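Local structure of transcriptional regulator (Methanobacterium thermoautotrophicum, 3BPV) at residues F72-Q77 against I86-R91; K45-A50 against R82-L87; C34-H39 against E95-I100. The protein probably binds DNA as a dimeric winged-helix repressor of the MarR family and so regulates transcription. All coordinates share one frame; numbering follows the deposited sequence.

Interaction 1: residues F72-Q77 against I86-R91; sequences FIEREQ and ILEVTR
Glu74 turns its CG between its own backbone N and carbonyl carbon (chi1 60°), whereas Glu88 sends CG anti to its backbone N (chi1 -175°), and the two side chains end up side by side, pointing the same way. Methylene meets methylene, Glu74 CG lying 3.8 Å from Glu88 CB, and the carboxylates, their planes 60° apart, approach to 3.4 Å between Glu74 OE2 and Glu88 OE2. Beneath them runs the antiparallel hairpin 73-78/84-89, the wing of the winged-helix domain. Glu74 with Glu88 and Glu76 with Ile86 are its hydrogen-bonded pairs; the shortest bond runs from Ile86 N to Glu76 O at 2.7 Å. Ile73 with Val89 and Arg75 with Leu87 are non-hydrogen-bonded and face the other way. There Leu87 CD2 rests 4.0 Å from Arg75 CG along the aliphatic stem of the arginine, while Ile73 and Val89 reach Leu35 of helix 29-40. At the open end of the hairpin Thr90 N donates to Phe72 O at 3.0 Å, coming from above the carbonyl plane. Thr90 CG2 packs against the backbone of Ile73, 3.6 Å from its C atom, and Thr90 OG1 bonds to Gly71 O and, as N-cap of the next helix, to Gly93 N. The face of Ile73, Leu87 and Val89 is thus mainly apolar and packs on the helices, while the other gathers Glu74, Glu76 and Glu88 beside Ile86. Carboxylates this close, with Glu76 OE2 only 3.0 Å from Glu74 OE1, would be expected to raise one another's proton affinity, and protonation of one would ease the repulsion.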
loop_
_atom_site.group_PDB
_atom_site.type_symbol
_atom_site.label_atom_id
_atom_site.label_comp_id
_atom_site.label_asym_id
_atom_site.label_seq_id
_atom_site.Cartn_x
_atom_site.Cartn_y
_atom_site.Cartn_z
ATOM N N PHE A 72 18.889 1.399 -11.510
ATOM C CA PHE A 72 19.050 1.440 -10.059
ATOM C C PHE A 72 19.284 0.073 -9.439
ATOM O O PHE A 72 19.774 -0.027 -8.318
ATOM C CB PHE A 72 17.838 2.103 -9.400
ATOM C CG PHE A 72 17.623 3.525 -9.826
ATOM C CD1 PHE A 72 18.689 4.419 -9.879
ATOM C CD2 PHE A 72 16.353 3.976 -10.166
ATOM C CE1 PHE A 72 18.492 5.741 -10.270
ATOM C CE2 PHE A 72 16.145 5.295 -10.555
ATOM C CZ PHE A 72 17.216 6.178 -10.607
ATOM N N ILE A 73 18.911 -0.982 -10.150
ATOM C CA ILE A 73 19.145 -2.328 -9.644
ATOM C C ILE A 73 19.584 -3.216 -10.788
ATOM O O ILE A 73 19.382 -2.888 -11.958
ATOM C CB ILE A 73 17.884 -2.980 -8.999
ATOM C CG1 ILE A 73 16.807 -3.230 -10.063
ATOM C CG2 ILE A 73 17.372 -2.113 -7.866
ATOM C CD1 ILE A 73 15.617 -4.049 -9.564
ATOM N N GLU A 74 20.188 -4.342 -10.438
ATOM C CA GLU A 74 20.641 -5.306 -11.421
ATOM C C GLU A 74 20.005 -6.639 -11.063
ATOM O O GLU A 74 19.792 -6.942 -9.887
ATOM C CB GLU A 74 22.168 -5.420 -11.397
ATOM C CG GLU A 74 22.743 -5.857 -10.062
ATOM C CD GLU A 74 24.241 -6.072 -10.121
ATOM O OE1 GLU A 74 24.686 -6.933 -10.909
ATOM O OE2 GLU A 74 24.973 -5.379 -9.384
ATOM N N ARG A 75 19.704 -7.429 -12.085
ATOM C CA ARG A 75 19.080 -8.730 -11.901
ATOM C C ARG A 75 19.885 -9.791 -12.644
ATOM O O ARG A 75 20.185 -9.636 -13.826
ATOM C CB ARG A 75 17.650 -8.685 -12.441
ATOM C CG ARG A 75 16.906 -9.999 -12.397
ATOM C CD ARG A 75 15.668 -9.916 -13.267
ATOM N NE ARG A 75 14.880 -11.143 -13.233
ATOM C CZ ARG A 75 13.885 -11.410 -14.069
ATOM N NH1 ARG A 75 13.555 -10.537 -15.011
ATOM N NH2 ARG A 75 13.216 -12.550 -13.963
ATOM N N GLU A 76 20.240 -10.863 -11.946
ATOM C CA GLU A 76 21.011 -11.944 -12.555
ATOM C C GLU A 76 20.396 -13.298 -12.219
ATOM O O GLU A 76 19.741 -13.448 -11.194
ATOM C CB GLU A 76 22.465 -11.903 -12.071
ATOM C CG GLU A 76 23.217 -10.635 -12.458
ATOM C CD GLU A 76 24.699 -10.719 -12.145
ATOM O OE1 GLU A 76 25.380 -11.596 -12.719
ATOM O OE2 GLU A 76 25.185 -9.909 -11.328
ATOM N N GLN A 77 20.610 -14.278 -13.092
ATOM C CA GLN A 77 20.070 -15.618 -12.887
ATOM C C GLN A 77 20.717 -16.327 -11.702
ATOM O O GLN A 77 21.936 -16.295 -11.530
ATOM C CB GLN A 77 20.259 -16.458 -14.157
ATOM C CG GLN A 77 19.804 -17.904 -14.033
ATOM C CD GLN A 77 20.007 -18.695 -15.312
ATOM O OE1 GLN A 77 21.100 -18.711 -15.877
ATOM N NE2 GLN A 77 18.955 -19.362 -15.770
ATOM N N ILE A 86 18.515 -13.105 -8.845
ATOM C CA ILE A 86 19.175 -12.386 -7.764
ATOM C C ILE A 86 19.127 -10.887 -8.011
ATOM O O ILE A 86 19.421 -10.422 -9.111
ATOM C CB ILE A 86 20.658 -12.816 -7.648
ATOM C CG1 ILE A 86 20.750 -14.341 -7.555
ATOM C CG2 ILE A 86 21.300 -12.158 -6.442
ATOM C CD1 ILE A 86 19.961 -14.939 -6.426
ATOM N N LEU A 87 18.768 -10.133 -6.978
ATOM C CA LEU A 87 18.679 -8.682 -7.099
ATOM C C LEU A 87 19.726 -7.970 -6.263
ATOM O O LEU A 87 20.054 -8.398 -5.164
ATOM C CB LEU A 87 17.299 -8.193 -6.645
ATOM C CG LEU A 87 16.098 -8.904 -7.266
ATOM C CD1 LEU A 87 14.821 -8.454 -6.580
ATOM C CD2 LEU A 87 16.053 -8.612 -8.755
ATOM N N GLU A 88 20.239 -6.870 -6.796
ATOM C CA GLU A 88 21.210 -6.065 -6.080
ATOM C C GLU A 88 21.088 -4.625 -6.547
ATOM O O GLU A 88 20.744 -4.359 -7.698
ATOM C CB GLU A 88 22.633 -6.567 -6.334
ATOM C CG GLU A 88 23.683 -5.827 -5.519
ATOM C CD GLU A 88 25.083 -6.349 -5.764
ATOM O OE1 GLU A 88 25.314 -7.556 -5.541
ATOM O OE2 GLU A 88 25.950 -5.553 -6.180
ATOM N N VAL A 89 21.347 -3.694 -5.640
ATOM C CA VAL A 89 21.281 -2.287 -5.991
ATOM C C VAL A 89 22.596 -1.906 -6.657
ATOM O O VAL A 89 23.667 -2.319 -6.217
ATOM C CB VAL A 89 21.075 -1.409 -4.750
ATOM C CG1 VAL A 89 20.965 0.047 -5.162
ATOM C CG2 VAL A 89 19.825 -1.846 -4.014
ATOM N N THR A 90 22.506 -1.139 -7.734
ATOM C CA THR A 90 23.692 -0.701 -8.454
ATOM C C THR A 90 24.309 0.464 -7.692
ATOM O O THR A 90 23.740 0.948 -6.715
ATOM C CB THR A 90 23.339 -0.201 -9.852
ATOM O OG1 THR A 90 22.451 0.917 -9.728
ATOM C CG2 THR A 90 22.676 -1.303 -10.671
ATOM N N ARG A 91 25.475 0.915 -8.141
ATOM C CA ARG A 91 26.138 2.040 -7.497
ATOM C C ARG A 91 25.227 3.255 -7.627
ATOM O O ARG A 91 25.071 4.035 -6.688
ATOM C CB ARG A 91 27.476 2.325 -8.177
ATOM C CG ARG A 91 28.207 3.526 -7.608
ATOM C CD ARG A 91 28.657 3.305 -6.168
ATOM N NE ARG A 91 29.717 2.302 -6.062
ATOM C CZ ARG A 91 29.515 0.988 -6.031
ATOM N NH1 ARG A 91 28.286 0.496 -6.093
ATOM N NH2 ARG A 91 30.549 0.161 -5.943
#

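Interaction 2: residues K45-A50 against R82-L87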
loop_
_atom_site.group_PDB
_atom_site.type_symbol
_atom_site.label_atom_id
_atom_site.label_comp_id
_atom_site.label_asym_id
_atom_site.label_seq_id
_atom_site.Cartn_x
_atom_site.Cartn_y
_atom_site.Cartn_z
ATOM N N LYS A 45 16.549 -12.880 -3.566
ATOM C CA LYS A 45 15.934 -13.420 -4.777
ATOM C C LYS A 45 14.663 -12.632 -5.070
ATOM O O LYS A 45 13.981 -12.179 -4.148
ATOM C CB LYS A 45 15.575 -14.900 -4.597
ATOM C CG LYS A 45 16.694 -15.895 -4.898
ATOM C CD LYS A 45 17.846 -15.794 -3.920
ATOM C CE LYS A 45 18.848 -16.909 -4.174
ATOM N NZ LYS A 45 20.035 -16.793 -3.290
ATOM N N GLN A 46 14.346 -12.475 -6.351
ATOM C CA GLN A 46 13.145 -11.750 -6.733
ATOM C C GLN A 46 11.918 -12.402 -6.121
ATOM O O GLN A 46 11.023 -11.706 -5.651
ATOM C CB GLN A 46 12.991 -11.708 -8.254
ATOM C CG GLN A 46 11.719 -10.999 -8.720
ATOM C CD GLN A 46 11.689 -10.779 -10.220
ATOM O OE1 GLN A 46 12.729 -10.580 -10.847
ATOM N NE2 GLN A 46 10.492 -10.792 -10.800
ATOM N N ASP A 47 11.867 -13.732 -6.119
ATOM C CA ASP A 47 10.710 -14.405 -5.548
ATOM C C ASP A 47 10.635 -14.191 -4.042
ATOM O O ASP A 47 9.548 -14.211 -3.470
ATOM C CB ASP A 47 10.701 -15.906 -5.888
ATOM C CG ASP A 47 11.911 -16.645 -5.356
ATOM O OD1 ASP A 47 12.921 -16.729 -6.081
ATOM O OD2 ASP A 47 11.844 -17.144 -4.217
ATOM N N GLU A 48 11.782 -13.976 -3.396
ATOM C CA GLU A 48 11.805 -13.738 -1.953
ATOM C C GLU A 48 11.306 -12.322 -1.671
ATOM O O GLU A 48 10.630 -12.077 -0.668
ATOM C CB GLU A 48 13.224 -13.930 -1.397
ATOM C CG GLU A 48 13.763 -15.339 -1.606
ATOM C CD GLU A 48 15.173 -15.529 -1.083
ATOM O OE1 GLU A 48 16.040 -14.665 -1.345
ATOM O OE2 GLU A 48 15.417 -16.561 -0.421
ATOM N N LEU A 49 11.641 -11.390 -2.558
ATOM C CA LEU A 49 11.178 -10.018 -2.403
ATOM C C LEU A 49 9.658 -10.016 -2.609
ATOM O O LEU A 49 8.936 -9.344 -1.876
ATOM C CB LEU A 49 11.849 -9.108 -3.432
ATOM C CG LEU A 49 11.581 -7.610 -3.270
ATOM C CD1 LEU A 49 12.258 -7.118 -2.000
ATOM C CD2 LEU A 49 12.112 -6.842 -4.475
ATOM N N ALA A 50 9.187 -10.773 -3.598
ATOM C CA ALA A 50 7.754 -10.876 -3.872
ATOM C C ALA A 50 7.027 -11.436 -2.660
ATOM O O ALA A 50 5.974 -10.938 -2.267
ATOM C CB ALA A 50 7.514 -11.773 -5.066
ATOM N N ARG A 82 17.491 -22.059 -12.183
ATOM C CA ARG A 82 17.213 -21.259 -13.371
ATOM C C ARG A 82 15.863 -20.549 -13.343
ATOM O O ARG A 82 15.557 -19.746 -14.225
ATOM C CB ARG A 82 17.324 -22.133 -14.625
ATOM C CG ARG A 82 16.307 -23.251 -14.719
ATOM C CD ARG A 82 15.048 -22.787 -15.433
ATOM N NE ARG A 82 14.128 -23.892 -15.687
ATOM C CZ ARG A 82 12.974 -23.773 -16.337
ATOM N NH1 ARG A 82 12.589 -22.594 -16.808
ATOM N NH2 ARG A 82 12.199 -24.836 -16.512
ATOM N N ARG A 83 15.062 -20.841 -12.324
ATOM C CA ARG A 83 13.745 -20.232 -12.182
ATOM C C ARG A 83 13.774 -19.073 -11.196
ATOM O O ARG A 83 12.746 -18.456 -10.925
ATOM C CB ARG A 83 12.740 -21.279 -11.708
ATOM C CG ARG A 83 12.640 -22.472 -12.632
ATOM C CD ARG A 83 12.031 -23.666 -11.932
ATOM N NE ARG A 83 12.237 -24.880 -12.710
ATOM C CZ ARG A 83 12.046 -26.109 -12.247
ATOM N NH1 ARG A 83 11.640 -26.299 -10.999
ATOM N NH2 ARG A 83 12.271 -27.152 -13.033
ATOM N N ARG A 84 14.953 -18.778 -10.657
ATOM C CA ARG A 84 15.081 -17.690 -9.693
ATOM C C ARG A 84 16.054 -16.612 -10.163
ATOM O O ARG A 84 16.935 -16.873 -10.984
ATOM C CB ARG A 84 15.523 -18.251 -8.337
ATOM C CG ARG A 84 14.655 -19.403 -7.839
ATOM C CD ARG A 84 15.079 -19.865 -6.454
ATOM N NE ARG A 84 14.613 -18.943 -5.423
ATOM C CZ ARG A 84 14.955 -19.008 -4.140
ATOM N NH1 ARG A 84 15.784 -19.951 -3.712
ATOM N NH2 ARG A 84 14.446 -18.137 -3.278
ATOM N N TYR A 85 15.887 -15.401 -9.635
ATOM C CA TYR A 85 16.733 -14.269 -9.993
ATOM C C TYR A 85 17.251 -13.516 -8.774
ATOM O O TYR A 85 16.525 -13.313 -7.799
ATOM C CB TYR A 85 15.958 -13.325 -10.916
ATOM C CG TYR A 85 15.701 -13.957 -12.259
ATOM C CD1 TYR A 85 16.638 -13.858 -13.286
ATOM C CD2 TYR A 85 14.571 -14.743 -12.473
ATOM C CE1 TYR A 85 16.463 -14.533 -14.485
ATOM C CE2 TYR A 85 14.387 -15.424 -13.671
ATOM C CZ TYR A 85 15.339 -15.317 -14.671
ATOM O OH TYR A 85 15.188 -16.009 -15.850
ATOM N N ILE A 86 18.515 -13.105 -8.845
ATOM C CA ILE A 86 19.175 -12.386 -7.764
ATOM C C ILE A 86 19.127 -10.887 -8.011
ATOM O O ILE A 86 19.421 -10.422 -9.111
ATOM C CB ILE A 86 20.658 -12.816 -7.648
ATOM C CG1 ILE A 86 20.750 -14.341 -7.555
ATOM C CG2 ILE A 86 21.300 -12.158 -6.442
ATOM C CD1 ILE A 86 19.961 -14.939 -6.426
ATOM N N LEU A 87 18.768 -10.133 -6.978
ATOM C CA LEU A 87 18.679 -8.682 -7.099
ATOM C C LEU A 87 19.726 -7.970 -6.263
ATOM O O LEU A 87 20.054 -8.398 -5.164
ATOM C CB LEU A 87 17.299 -8.193 -6.645
ATOM C CG LEU A 87 16.098 -8.904 -7.266
ATOM C CD1 LEU A 87 14.821 -8.454 -6.580
ATOM C CD2 LEU A 87 16.053 -8.612 -8.755
HETATM O O HOH W 1 13.359 -15.247 -8.169
#
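Arg84, on the returning strand of the winged-helix hairpin, reaches back to the first turn of helix 46-53 and ties the wing to the helix-turn-helix. The charged contacts centre on its guanidinium. It grips Asp47 side-on: NE gives a nearly straight bond (174°) to Asp47 OD1 at 2.9 Å, in the guanidinium plane, and NH2 gives a more bent one to the syn lone pair of Asp47 OD2. The carboxylate is nevertheless turned 44° from the guanidinium. A bend at chi3 (77°) swings the group round to this position. Glu48 completes the network from another direction, its carboxylate almost perpendicular to the guanidinium and its OE2 a longer 3.4 Å from Arg84 NH2. Its other oxygen, OE1, accepts a hydrogen bond from the backbone N of Lys45, the N-cap residue, so Glu48 holds both the helix start and the arginine. The arginine's charge would be expected to keep both acids ionised.

Backbone and water add a second layer. Gln46 N, in the first turn, donates to Tyr85 O at 2.7 Å, beside a single backbone bridge between Lys45 and Ile86. A water accepts from Asp47 N and Tyr85 N and donates to Asp47 OD1, linking helix, strand and salt bridge.

The apolar contacts lie deeper. Leu87 CD1 touches Gln46 CA and, at 3.8 Å, Leu49 CD2, the two leucines crossing at about a right angle, with Leu64 of helix 57-69 alongside both. Nearer the surface, the Lys45 stem covers the arginine: Lys45 CG sits 3.4 Å above one face of the Arg84 guanidinium, toward its rim.

Interaction 3: residues C34-H39 against E95-I100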
loop_
_atom_site.group_PDB
_atom_site.type_symbol
_atom_site.label_atom_id
_atom_site.label_comp_id
_atom_site.label_asym_id
_atom_site.label_seq_id
_atom_site.Cartn_x
_atom_site.Cartn_y
_atom_site.Cartn_z
ATOM N N CYS A 34 10.869 -1.290 -3.034
ATOM C CA CYS A 34 11.686 -2.395 -3.526
ATOM C C CYS A 34 13.172 -2.053 -3.434
ATOM O O CYS A 34 13.988 -2.871 -3.005
ATOM C CB CYS A 34 11.338 -2.719 -4.980
ATOM S SG CYS A 34 9.788 -3.618 -5.179
ATOM N N LEU A 35 13.528 -0.842 -3.839
ATOM C CA LEU A 35 14.919 -0.422 -3.808
ATOM C C LEU A 35 15.484 -0.480 -2.391
ATOM O O LEU A 35 16.573 -1.013 -2.175
ATOM C CB LEU A 35 15.049 0.997 -4.363
ATOM C CG LEU A 35 16.476 1.501 -4.578
ATOM C CD1 LEU A 35 17.182 0.632 -5.598
ATOM C CD2 LEU A 35 16.434 2.940 -5.066
ATOM N N LEU A 36 14.750 0.051 -1.419
ATOM C CA LEU A 36 15.238 0.042 -0.043
ATOM C C LEU A 36 15.341 -1.370 0.504
ATOM O O LEU A 36 16.261 -1.679 1.266
ATOM C CB LEU A 36 14.343 0.893 0.861
ATOM C CG LEU A 36 14.334 2.394 0.542
ATOM C CD1 LEU A 36 13.394 3.117 1.496
ATOM C CD2 LEU A 36 15.755 2.950 0.659
ATOM N N ARG A 37 14.408 -2.235 0.121
ATOM C CA ARG A 37 14.442 -3.614 0.597
ATOM C C ARG A 37 15.640 -4.372 0.028
ATOM O O ARG A 37 16.267 -5.161 0.733
ATOM C CB ARG A 37 13.147 -4.337 0.226
ATOM C CG ARG A 37 13.014 -5.718 0.841
ATOM C CD ARG A 37 12.735 -5.647 2.332
ATOM N NE ARG A 37 12.670 -6.980 2.925
ATOM C CZ ARG A 37 13.721 -7.780 3.072
ATOM N NH1 ARG A 37 14.921 -7.382 2.673
ATOM N NH2 ARG A 37 13.571 -8.978 3.615
ATOM N N ILE A 38 15.958 -4.142 -1.242
ATOM C CA ILE A 38 17.093 -4.815 -1.864
ATOM C C ILE A 38 18.380 -4.247 -1.277
ATOM O O ILE A 38 19.362 -4.974 -1.075
ATOM C CB ILE A 38 17.094 -4.605 -3.390
ATOM C CG1 ILE A 38 15.820 -5.203 -3.991
ATOM C CG2 ILE A 38 18.322 -5.266 -4.011
ATOM C CD1 ILE A 38 15.569 -4.784 -5.417
ATOM N N HIS A 39 18.363 -2.946 -1.012
ATOM C CA HIS A 39 19.498 -2.233 -0.439
ATOM C C HIS A 39 19.912 -2.836 0.900
ATOM O O HIS A 39 21.106 -2.990 1.185
ATOM C CB HIS A 39 19.124 -0.752 -0.262
ATOM C CG HIS A 39 20.103 0.038 0.553
ATOM N ND1 HIS A 39 21.419 0.208 0.182
ATOM C CD2 HIS A 39 19.945 0.727 1.709
ATOM C CE1 HIS A 39 22.030 0.970 1.073
ATOM N NE2 HIS A 39 21.159 1.298 2.010
ATOM N N GLU A 95 23.508 5.533 -4.570
ATOM C CA GLU A 95 23.782 6.957 -4.478
ATOM C C GLU A 95 22.553 7.852 -4.380
ATOM O O GLU A 95 22.665 9.010 -3.977
ATOM C CB GLU A 95 24.680 7.366 -5.644
ATOM C CG GLU A 95 26.013 6.626 -5.590
ATOM C CD GLU A 95 26.839 6.762 -6.843
ATOM O OE1 GLU A 95 26.270 6.680 -7.949
ATOM O OE2 GLU A 95 28.071 6.931 -6.724
ATOM N N ILE A 96 21.382 7.321 -4.725
ATOM C CA ILE A 96 20.156 8.114 -4.636
ATOM C C ILE A 96 19.406 7.853 -3.336
ATOM O O ILE A 96 18.386 8.486 -3.073
ATOM C CB ILE A 96 19.182 7.842 -5.813
ATOM C CG1 ILE A 96 18.738 6.377 -5.809
ATOM C CG2 ILE A 96 19.833 8.226 -7.130
ATOM C CD1 ILE A 96 17.627 6.071 -6.802
ATOM N N ILE A 97 19.904 6.925 -2.522
ATOM C CA ILE A 97 19.254 6.605 -1.251
ATOM C C ILE A 97 19.170 7.825 -0.328
ATOM O O ILE A 97 18.151 8.044 0.330
ATOM C CB ILE A 97 19.991 5.462 -0.504
ATOM C CG1 ILE A 97 20.030 4.208 -1.381
ATOM C CG2 ILE A 97 19.286 5.158 0.817
ATOM C CD1 ILE A 97 18.669 3.682 -1.775
ATOM N N PRO A 98 20.250 8.622 -0.238
ATOM C CA PRO A 98 20.179 9.797 0.635
ATOM C C PRO A 98 19.055 10.733 0.210
ATOM O O PRO A 98 18.380 11.322 1.055
ATOM C CB PRO A 98 21.558 10.429 0.474
ATOM C CG PRO A 98 22.433 9.231 0.298
ATOM C CD PRO A 98 21.636 8.384 -0.680
ATOM N N LEU A 99 18.863 10.866 -1.101
ATOM C CA LEU A 99 17.809 11.716 -1.639
ATOM C C LEU A 99 16.458 11.169 -1.202
ATOM O O LEU A 99 15.563 11.921 -0.815
ATOM C CB LEU A 99 17.872 11.745 -3.168
ATOM C CG LEU A 99 19.079 12.399 -3.841
ATOM C CD1 LEU A 99 19.082 12.052 -5.319
ATOM C CD2 LEU A 99 19.029 13.904 -3.643
ATOM N N ILE A 100 16.318 9.851 -1.276
ATOM C CA ILE A 100 15.083 9.190 -0.884
ATOM C C ILE A 100 14.805 9.412 0.597
ATOM O O ILE A 100 13.691 9.754 0.986
ATOM C CB ILE A 100 15.161 7.678 -1.168
ATOM C CG1 ILE A 100 15.131 7.440 -2.679
ATOM C CG2 ILE A 100 14.014 6.950 -0.485
ATOM C CD1 ILE A 100 15.310 5.984 -3.076
#
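Leu36 and Ile97 mark the nearest backbone approach, their CA atoms 7.8 Å apart, so helix 29-40 and the start of helix 97-111 meet through side chains without a hydrogen bond between the two segments. Leu35 meets all three isoleucines with one methyl. CG anti to the backbone N (chi1 -172°), with chi2 at 62°, carries CD2 into a group of three isoleucine ends: Ile96 CD1 and Ile100 CD1 each lie 3.8 Å away, and Ile97 CD1 is only slightly farther. Ile96 comes across Leu35 at about a right angle, while Ile97 and Ile100 slant past it. Leu36, one residue on, meets Ile97 differently: the two side chains slide past each other in opposite directions, Leu36 CD2 passing 3.9 Å from Ile97 CD1 and 4.2 Å from its CG2. Ile97 CD1 thus touches both leucines. In the winged-helix fold of this MarR protein helix 29-40 belongs to the DNA-binding domain, and helix 97-111 leads away from it after the wing, so the packing joins that domain to the helix that leads into what is, in MarR proteins, the helical dimerisation region. The packing continues beyond the two segments: Leu35 also touches Val89 of strand 84-89, Ile96 reaches Leu27 and Phe72, and Ile100 reaches Leu22. Toward the outside the packing thins. Leu36 CD1 is a long 4.4 Å from Ile100 CG2, and the His39 ring brings NE2 no closer than 4.5 Å to Ile97 CG2, approaching obliquely. His39, exposed to solvent, borders the buried group formed by Leu35 and the three isoleucines, and its side chain also touches Val89.

How the interactions relate
The hairpin of interaction 1 is held from two directions. Interaction 2, its centre 11 Å away, shares Ile86 and Leu87 with it and fixes the far part of the wing to helix 46-53; Arg75 also lies against Gln46 and makes a cation-pi contact with Tyr85. Interaction 3, centred 12 Å from interaction 1, meets the base of the wing, with Ile73 CG2 3.6 Å from Leu35 CD1 and Phe72 CE1 3.6 Å from Ile96 CD1. Interactions 2 and 3 are 18 Å apart but connect through Leu49, which packs on Cys34, Arg37 and Ile38. Along the chain, 34-39/95-100 encloses both other contacts. Together they set the wing against the helices of the probable DNA-binding domain.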